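Local structure of endolysin (Clostridium phage phiCD27, 3QAY) at residues Y28-N31 with K32-P36; D40-K44 with E45-V49; D114-G117 with T118-N122. The protein probably cleaves the amide bond between N-acetylmuramic acid and L-alanine in the cell wall of Clostridium difficile, through a zinc-dependent amidase domain. All blocks are in the same frame, centred on the assembly; numbering follows the deposited sequence.

Contact 1 of 3, residues Y28-N31 with K32-P36; sequences YQYN and KSLAP
The ring of Y28 meets the aliphatic chain of K32 one helical turn on, its CE2 lying 4.2 Å from K32 CD. With chi1 at 171° the ring swings to the side where the fully extended lysine passes, and the two cross obliquely; Y28 OH and K32 NZ both end on E56, by a hydrogen bond and a salt bridge. Q29 lies alongside K32 and bends at chi2, which brings its OE1 within reach of a shared water: the water donates to Q29 OE1 (2.7 Å) and accepts from K32 NZ (2.8 Å). Y30 sets CE2 3.9 Å from L34 CD2, and the L34 N to Y30 O backbone bond (2.8 Å) ties the same two residues. N31 and L34 run side by side, N31 ND2 being 3.9 Å from the same L34 CD2, while A35 N bonds to N31 O. One residue further, P36 brings no N-H to the turn before, and the helix kinks there. These turns follow directly on the zinc ligand E27, and the N31 side chain is about 6 Å from the zinc ion. Helix 27-44 rests N31 and A35 on strands 3-8 and 80-87, while Y30 and L34 turn to helix 152-175.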
loop_
_atom_site.group_PDB
_atom_site.type_symbol
_atom_site.label_atom_id
_atom_site.label_comp_id
_atom_site.label_asym_id
_atom_site.label_seq_id
_atom_site.Cartn_x
_atom_site.Cartn_y
_atom_site.Cartn_z
ATOM N N TYR A 28 -7.279 -4.453 6.193
ATOM C CA TYR A 28 -6.111 -4.560 7.071
ATOM C C TYR A 28 -5.461 -5.937 6.994
ATOM O O TYR A 28 -4.243 -6.040 6.821
ATOM C CB TYR A 28 -6.490 -4.234 8.515
ATOM C CG TYR A 28 -5.401 -4.517 9.525
ATOM C CD1 TYR A 28 -4.369 -3.607 9.742
ATOM C CD2 TYR A 28 -5.410 -5.689 10.272
ATOM C CE1 TYR A 28 -3.371 -3.862 10.683
ATOM C CE2 TYR A 28 -4.416 -5.955 11.202
ATOM C CZ TYR A 28 -3.403 -5.042 11.405
ATOM O OH TYR A 28 -2.419 -5.310 12.334
ATOM N N GLN A 29 -6.276 -6.986 7.109
ATOM C CA GLN A 29 -5.784 -8.362 7.090
ATOM C C GLN A 29 -5.118 -8.695 5.752
ATOM O O GLN A 29 -4.035 -9.278 5.743
ATOM C CB GLN A 29 -6.906 -9.372 7.381
ATOM C CG GLN A 29 -7.523 -9.278 8.793
ATOM C CD GLN A 29 -6.543 -9.614 9.922
ATOM O OE1 GLN A 29 -5.563 -10.341 9.727
ATOM N NE2 GLN A 29 -6.805 -9.072 11.108
ATOM N N TYR A 30 -5.751 -8.328 4.632
ATOM C CA TYR A 30 -5.142 -8.576 3.313
ATOM C C TYR A 30 -3.757 -7.939 3.229
ATOM O O TYR A 30 -2.776 -8.601 2.885
ATOM C CB TYR A 30 -6.010 -8.062 2.153
ATOM C CG TYR A 30 -5.382 -8.381 0.806
ATOM C CD1 TYR A 30 -5.549 -9.629 0.227
ATOM C CD2 TYR A 30 -4.579 -7.456 0.147
ATOM C CE1 TYR A 30 -4.963 -9.945 -0.987
ATOM C CE2 TYR A 30 -3.980 -7.760 -1.070
ATOM C CZ TYR A 30 -4.177 -9.005 -1.630
ATOM O OH TYR A 30 -3.591 -9.323 -2.831
ATOM N N ASN A 31 -3.682 -6.656 3.565
ATOM C CA ASN A 31 -2.428 -5.913 3.461
ATOM C C ASN A 31 -1.373 -6.335 4.488
ATOM O O ASN A 31 -0.178 -6.263 4.213
ATOM C CB ASN A 31 -2.700 -4.401 3.512
ATOM C CG ASN A 31 -3.385 -3.888 2.243
ATOM O OD1 ASN A 31 -4.338 -3.106 2.307
ATOM N ND2 ASN A 31 -2.907 -4.332 1.093
ATOM N N LYS A 32 -1.813 -6.805 5.653
ATOM C CA LYS A 32 -0.915 -7.455 6.612
ATOM C C LYS A 32 -0.251 -8.693 5.977
ATOM O O LYS A 32 0.925 -8.975 6.227
ATOM C CB LYS A 32 -1.686 -7.829 7.890
ATOM C CG LYS A 32 -0.909 -8.652 8.909
ATOM C CD LYS A 32 -1.754 -8.974 10.134
ATOM C CE LYS A 32 -0.939 -9.710 11.198
ATOM N NZ LYS A 32 -1.758 -10.017 12.407
ATOM N N SER A 33 -1.010 -9.419 5.160
ATOM C CA SER A 33 -0.496 -10.588 4.435
ATOM C C SER A 33 0.362 -10.220 3.224
ATOM O O SER A 33 1.384 -10.847 2.988
ATOM C CB SER A 33 -1.647 -11.500 3.988
ATOM O OG SER A 33 -2.214 -12.171 5.096
ATOM N N LEU A 34 -0.063 -9.220 2.457
ATOM C CA LEU A 34 0.686 -8.760 1.274
ATOM C C LEU A 34 2.052 -8.128 1.597
ATOM O O LEU A 34 3.029 -8.347 0.883
ATOM C CB LEU A 34 -0.148 -7.738 0.498
ATOM C CG LEU A 34 0.508 -7.133 -0.754
ATOM C CD1 LEU A 34 0.860 -8.233 -1.740
ATOM C CD2 LEU A 34 -0.420 -6.092 -1.389
ATOM N N ALA A 35 2.099 -7.323 2.654
ATOM C CA ALA A 35 3.288 -6.516 2.971
ATOM C C ALA A 35 4.607 -7.308 2.962
ATOM O O ALA A 35 5.554 -6.896 2.299
ATOM C CB ALA A 35 3.102 -5.783 4.309
ATOM N N PRO A 36 4.672 -8.442 3.693
ATOM C CA PRO A 36 5.891 -9.264 3.704
ATOM C C PRO A 36 6.226 -9.925 2.365
ATOM O O PRO A 36 7.397 -10.109 2.056
ATOM C CB PRO A 36 5.599 -10.320 4.768
ATOM C CG PRO A 36 4.143 -10.324 4.931
ATOM C CD PRO A 36 3.678 -8.945 4.653
HETATM O O HOH W 1 -3.739 -11.642 11.200
#

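Contact 2 of 3, residues D40-K44 with E45-V49; sequences DTFRK and EGHKV. With PO4 (phosphate ion), chain G.
F42 and H47 carry the two ends of a Schellman motif, which closes helix 27-44 before strand 48-52. H47 N reaches back to F42 O in a long, weak bond (3.4 Å), and inside it G46 N bonds to R43 O at 2.8 Å; G46, with a positive phi of 97°, supplies the left-handed residue that the motif needs. The imidazole edge of H47 also comes up to F42 O, with CD2 nearest. Beyond the turn the chain doubles back along the helix, so that V49 CG2 packs on F42 CB at 3.6 Å and the H47 carbonyl takes a CA-H...O contact from R43 CA.

The R43 side chain links the two arms of the bend. Its chain runs extended from CG to NE, and the flat guanidinium works through its edge: NH2 donates to V49 O (2.9 Å), arriving well above the carbonyl plane, and also to O2 of a phosphate ion, probably from the crystallisation liquor (2.7 Å). On its other terminal nitrogen, NH1 makes a salt bridge to D40 OD1, met on the anti side and tilted out of the carboxylate plane; a bond at each end should fix the rotation of the group.

Further out, H47 ND1 bonds to M2 N beside strand 3-8, and V51 N is a second donor to the phosphate. E45 sends OE1 to K177 and folds back over the last turn, with CG near T41 O; a water completes that return, donating to T41 O (2.8 Å) and E45 OE2 (2.6 Å).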
loop_
_atom_site.group_PDB
_atom_site.type_symbol
_atom_site.label_atom_id
_atom_site.label_comp_id
_atom_site.label_asym_id
_atom_site.label_seq_id
_atom_site.Cartn_x
_atom_site.Cartn_y
_atom_site.Cartn_z
ATOM N N ASP A 40 9.706 -9.071 0.233
ATOM C CA ASP A 40 10.551 -10.133 -0.308
ATOM C C ASP A 40 10.762 -10.000 -1.816
ATOM O O ASP A 40 11.837 -10.328 -2.332
ATOM C CB ASP A 40 9.948 -11.510 0.004
ATOM C CG ASP A 40 10.182 -11.948 1.438
ATOM O OD1 ASP A 40 11.007 -11.332 2.145
ATOM O OD2 ASP A 40 9.537 -12.932 1.854
ATOM N N THR A 41 9.741 -9.533 -2.522
ATOM C CA THR A 41 9.855 -9.314 -3.962
ATOM C C THR A 41 10.869 -8.199 -4.255
ATOM O O THR A 41 11.707 -8.340 -5.153
ATOM C CB THR A 41 8.482 -9.016 -4.596
ATOM O OG1 THR A 41 7.556 -10.041 -4.211
ATOM C CG2 THR A 41 8.581 -8.981 -6.109
ATOM N N PHE A 42 10.816 -7.115 -3.479
ATOM C CA PHE A 42 11.839 -6.066 -3.563
ATOM C C PHE A 42 13.221 -6.604 -3.199
ATOM O O PHE A 42 14.202 -6.275 -3.855
ATOM C CB PHE A 42 11.521 -4.882 -2.644
ATOM C CG PHE A 42 10.573 -3.882 -3.237
ATOM C CD1 PHE A 42 10.961 -3.096 -4.313
ATOM C CD2 PHE A 42 9.308 -3.692 -2.690
ATOM C CE1 PHE A 42 10.103 -2.168 -4.861
ATOM C CE2 PHE A 42 8.438 -2.759 -3.226
ATOM C CZ PHE A 42 8.835 -1.989 -4.314
ATOM N N ARG A 43 13.287 -7.422 -2.150
ATOM C CA ARG A 43 14.568 -7.924 -1.651
ATOM C C ARG A 43 15.282 -8.802 -2.673
ATOM O O ARG A 43 16.509 -8.741 -2.805
ATOM C CB ARG A 43 14.369 -8.682 -0.336
ATOM C CG ARG A 43 14.013 -7.787 0.836
ATOM C CD ARG A 43 13.802 -8.590 2.108
ATOM N NE ARG A 43 13.340 -7.734 3.204
ATOM C CZ ARG A 43 12.270 -7.958 3.970
ATOM N NH1 ARG A 43 11.517 -9.040 3.814
ATOM N NH2 ARG A 43 11.960 -7.089 4.927
ATOM N N LYS A 44 14.509 -9.600 -3.408
ATOM C CA LYS A 44 15.041 -10.430 -4.490
ATOM C C LYS A 44 15.802 -9.599 -5.531
ATOM O O LYS A 44 16.767 -10.078 -6.131
ATOM C CB LYS A 44 13.910 -11.213 -5.168
ATOM C CG LYS A 44 14.388 -12.338 -6.087
ATOM C CD LYS A 44 13.236 -13.237 -6.527
ATOM C CE LYS A 44 13.737 -14.568 -7.090
ATOM N NZ LYS A 44 12.607 -15.500 -7.419
ATOM N N GLU A 45 15.373 -8.354 -5.730
ATOM C CA GLU A 45 16.038 -7.441 -6.660
ATOM C C GLU A 45 17.152 -6.618 -5.995
ATOM O O GLU A 45 17.707 -5.717 -6.619
ATOM C CB GLU A 45 15.011 -6.507 -7.310
ATOM C CG GLU A 45 13.806 -7.215 -7.903
ATOM C CD GLU A 45 14.181 -8.312 -8.880
ATOM O OE1 GLU A 45 14.929 -8.025 -9.837
ATOM O OE2 GLU A 45 13.717 -9.457 -8.691
ATOM N N GLY A 46 17.464 -6.918 -4.735
ATOM C CA GLY A 46 18.627 -6.346 -4.050
ATOM C C GLY A 46 18.355 -5.142 -3.164
ATOM O O GLY A 46 19.289 -4.544 -2.627
ATOM N N HIS A 47 17.085 -4.782 -2.995
ATOM C CA HIS A 47 16.732 -3.620 -2.174
ATOM C C HIS A 47 16.514 -4.035 -0.722
ATOM O O HIS A 47 16.258 -5.205 -0.424
ATOM C CB HIS A 47 15.493 -2.923 -2.747
ATOM C CG HIS A 47 15.621 -2.606 -4.203
ATOM N ND1 HIS A 47 16.253 -1.472 -4.664
ATOM C CD2 HIS A 47 15.243 -3.299 -5.302
ATOM C CE1 HIS A 47 16.243 -1.468 -5.985
ATOM N NE2 HIS A 47 15.638 -2.569 -6.397
ATOM N N LYS A 48 16.656 -3.076 0.185
ATOM C CA LYS A 48 16.415 -3.329 1.592
ATOM C C LYS A 48 15.040 -2.781 1.949
ATOM O O LYS A 48 14.666 -1.689 1.511
ATOM C CB LYS A 48 17.494 -2.698 2.467
ATOM C CG LYS A 48 18.755 -3.550 2.591
ATOM C CD LYS A 48 19.783 -2.895 3.520
ATOM C CE LYS A 48 19.376 -2.938 5.001
ATOM N NZ LYS A 48 19.332 -4.320 5.560
ATOM N N VAL A 49 14.298 -3.554 2.739
ATOM C CA VAL A 49 12.921 -3.227 3.077
ATOM C C VAL A 49 12.642 -3.429 4.560
ATOM O O VAL A 49 13.064 -4.430 5.152
ATOM C CB VAL A 49 11.921 -4.097 2.285
ATOM C CG1 VAL A 49 10.485 -3.644 2.565
ATOM C CG2 VAL A 49 12.213 -4.040 0.807
HETATM P P PO4 G . 10.702 -6.645 8.170
HETATM O O1 PO4 G . 9.855 -7.179 9.295
HETATM O O2 PO4 G . 10.029 -6.995 6.864
HETATM O O3 PO4 G . 10.872 -5.154 8.318
HETATM O O4 PO4 G . 12.077 -7.267 8.212
HETATM O O HOH W 2 11.436 -9.789 -7.568
HETATM O O HOH W 3 18.177 -7.818 -0.625
#

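Contact 3 of 3, residues D114-G117 with T118-N122; sequences DKLG and TVFKN. With PO4 (phosphate ion), chain H.
F120 turns its ring edge to the L116 carbonyl, with L116 O near the ring plane and 3.6 Å from F120 CD2, while F120 CE2 comes 4.3 Å from L116 CD2. That oxygen is gripped twice by the backbone. F120 N donates to L116 O almost straight (2.9 Å, 171° at the hydrogen), close to the carbonyl plane; V119 N reaches the same oxygen from above the plane. One face of the F120 ring takes V119 CG1, offset toward the rim. The chain then folds over G117, whose CA makes a CA-H...O contact with F120 O (3.3 Å) and, with no side chain in the way, sits 4.0 Å from N122 CB. With chi1 at -173° the N122 side chain swings away from its own N, and ND2 comes to 3.1 Å from D114 OD1, the carboxylate and amide planes 78° apart. Outside the turn, K115 NZ makes a salt bridge to E172 and a hydrogen bond to N178, and F120 packs on I166 of helix 152-175. Segment 118-122 leads from helix 103-116 into strand 122-127, completing a beta-alpha-beta crossover from its parallel neighbour, strand 96-100.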
loop_
_atom_site.group_PDB
_atom_site.type_symbol
_atom_site.label_atom_id
_atom_site.label_comp_id
_atom_site.label_asym_id
_atom_site.label_seq_id
_atom_site.Cartn_x
_atom_site.Cartn_y
_atom_site.Cartn_z
ATOM N N ASP A 114 -0.028 1.582 -14.102
ATOM C CA ASP A 114 0.013 0.903 -15.394
ATOM C C ASP A 114 0.189 -0.602 -15.228
ATOM O O ASP A 114 -0.454 -1.381 -15.934
ATOM C CB ASP A 114 1.121 1.469 -16.285
ATOM C CG ASP A 114 0.732 2.774 -16.946
ATOM O OD1 ASP A 114 -0.478 3.063 -17.056
ATOM O OD2 ASP A 114 1.644 3.511 -17.369
ATOM N N LYS A 115 1.051 -1.007 -14.293
ATOM C CA LYS A 115 1.289 -2.429 -14.043
ATOM C C LYS A 115 0.059 -3.124 -13.464
ATOM O O LYS A 115 -0.397 -4.130 -13.997
ATOM C CB LYS A 115 2.520 -2.623 -13.143
ATOM C CG LYS A 115 3.840 -2.517 -13.901
ATOM C CD LYS A 115 4.005 -3.670 -14.884
ATOM C CE LYS A 115 5.246 -3.526 -15.731
ATOM N NZ LYS A 115 5.497 -4.752 -16.535
ATOM N N LEU A 116 -0.489 -2.577 -12.386
ATOM C CA LEU A 116 -1.751 -3.085 -11.853
ATOM C C LEU A 116 -2.845 -3.043 -12.928
ATOM O O LEU A 116 -3.685 -3.934 -12.982
ATOM C CB LEU A 116 -2.178 -2.299 -10.605
ATOM C CG LEU A 116 -1.325 -2.568 -9.357
ATOM C CD1 LEU A 116 -1.604 -1.538 -8.266
ATOM C CD2 LEU A 116 -1.560 -3.969 -8.821
ATOM N N GLY A 117 -2.797 -2.020 -13.785
ATOM C CA GLY A 117 -3.745 -1.838 -14.884
ATOM C C GLY A 117 -3.807 -2.976 -15.890
ATOM O O GLY A 117 -4.765 -3.084 -16.654
ATOM N N THR A 118 -2.785 -3.823 -15.890
ATOM C CA THR A 118 -2.759 -5.017 -16.724
ATOM C C THR A 118 -3.782 -6.076 -16.281
ATOM O O THR A 118 -4.143 -6.966 -17.062
ATOM C CB THR A 118 -1.350 -5.638 -16.706
ATOM O OG1 THR A 118 -1.168 -6.455 -17.870
ATOM C CG2 THR A 118 -1.148 -6.465 -15.449
ATOM N N VAL A 119 -4.234 -5.979 -15.028
ATOM C CA VAL A 119 -5.192 -6.922 -14.440
ATOM C C VAL A 119 -6.472 -6.234 -13.942
ATOM O O VAL A 119 -7.577 -6.727 -14.167
ATOM C CB VAL A 119 -4.545 -7.673 -13.265
ATOM C CG1 VAL A 119 -5.554 -8.578 -12.580
ATOM C CG2 VAL A 119 -3.332 -8.466 -13.765
ATOM N N PHE A 120 -6.306 -5.101 -13.267
ATOM C CA PHE A 120 -7.418 -4.313 -12.752
ATOM C C PHE A 120 -7.710 -3.112 -13.652
ATOM O O PHE A 120 -6.938 -2.795 -14.562
ATOM C CB PHE A 120 -7.076 -3.797 -11.350
ATOM C CG PHE A 120 -6.748 -4.879 -10.372
ATOM C CD1 PHE A 120 -7.756 -5.539 -9.688
ATOM C CD2 PHE A 120 -5.428 -5.245 -10.135
ATOM C CE1 PHE A 120 -7.458 -6.548 -8.792
ATOM C CE2 PHE A 120 -5.122 -6.254 -9.235
ATOM C CZ PHE A 120 -6.137 -6.908 -8.561
ATOM N N LYS A 121 -8.822 -2.435 -13.385
ATOM C CA LYS A 121 -9.089 -1.146 -14.017
ATOM C C LYS A 121 -8.049 -0.133 -13.535
ATOM O O LYS A 121 -7.860 0.025 -12.330
ATOM C CB LYS A 121 -10.488 -0.656 -13.652
ATOM C CG LYS A 121 -10.825 0.739 -14.167
ATOM C CD LYS A 121 -12.140 1.218 -13.586
ATOM C CE LYS A 121 -12.605 2.498 -14.243
ATOM N NZ LYS A 121 -13.193 2.252 -15.593
ATOM N N ASN A 122 -7.373 0.538 -14.467
ATOM C CA ASN A 122 -6.432 1.599 -14.106
ATOM C C ASN A 122 -7.198 2.890 -13.837
ATOM O O ASN A 122 -7.577 3.595 -14.770
ATOM C CB ASN A 122 -5.390 1.813 -15.214
ATOM C CG ASN A 122 -4.292 2.794 -14.814
ATOM O OD1 ASN A 122 -4.414 3.536 -13.831
ATOM N ND2 ASN A 122 -3.208 2.800 -15.581
HETATM P P PO4 H . -10.939 1.418 -18.505
HETATM O O1 PO4 H . -11.805 0.631 -17.548
HETATM O O2 PO4 H . -11.708 1.678 -19.787
HETATM O O3 PO4 H . -10.507 2.731 -17.901
HETATM O O4 PO4 H . -9.717 0.591 -18.832
#

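Overall arrangement
From the N terminus, strand 3-8 leads to helix 27-44, whose first turns hold contact 1 beside the zinc site and whose far end holds contact 2, about 17 Å away between centres. Contact 2 closes the turn into strand 48-52, an outermost strand of the sheet. Contact 3 comes much later, at the end of helix 103-116, and closes the turn into strand 122-127, the outermost strand at the other side. The three lie in series, none nested in or crossing another. Contacts 2 and 3 thus finish crossovers onto the two sheet edges, and helix 152-175 touches side chains of all three contacts.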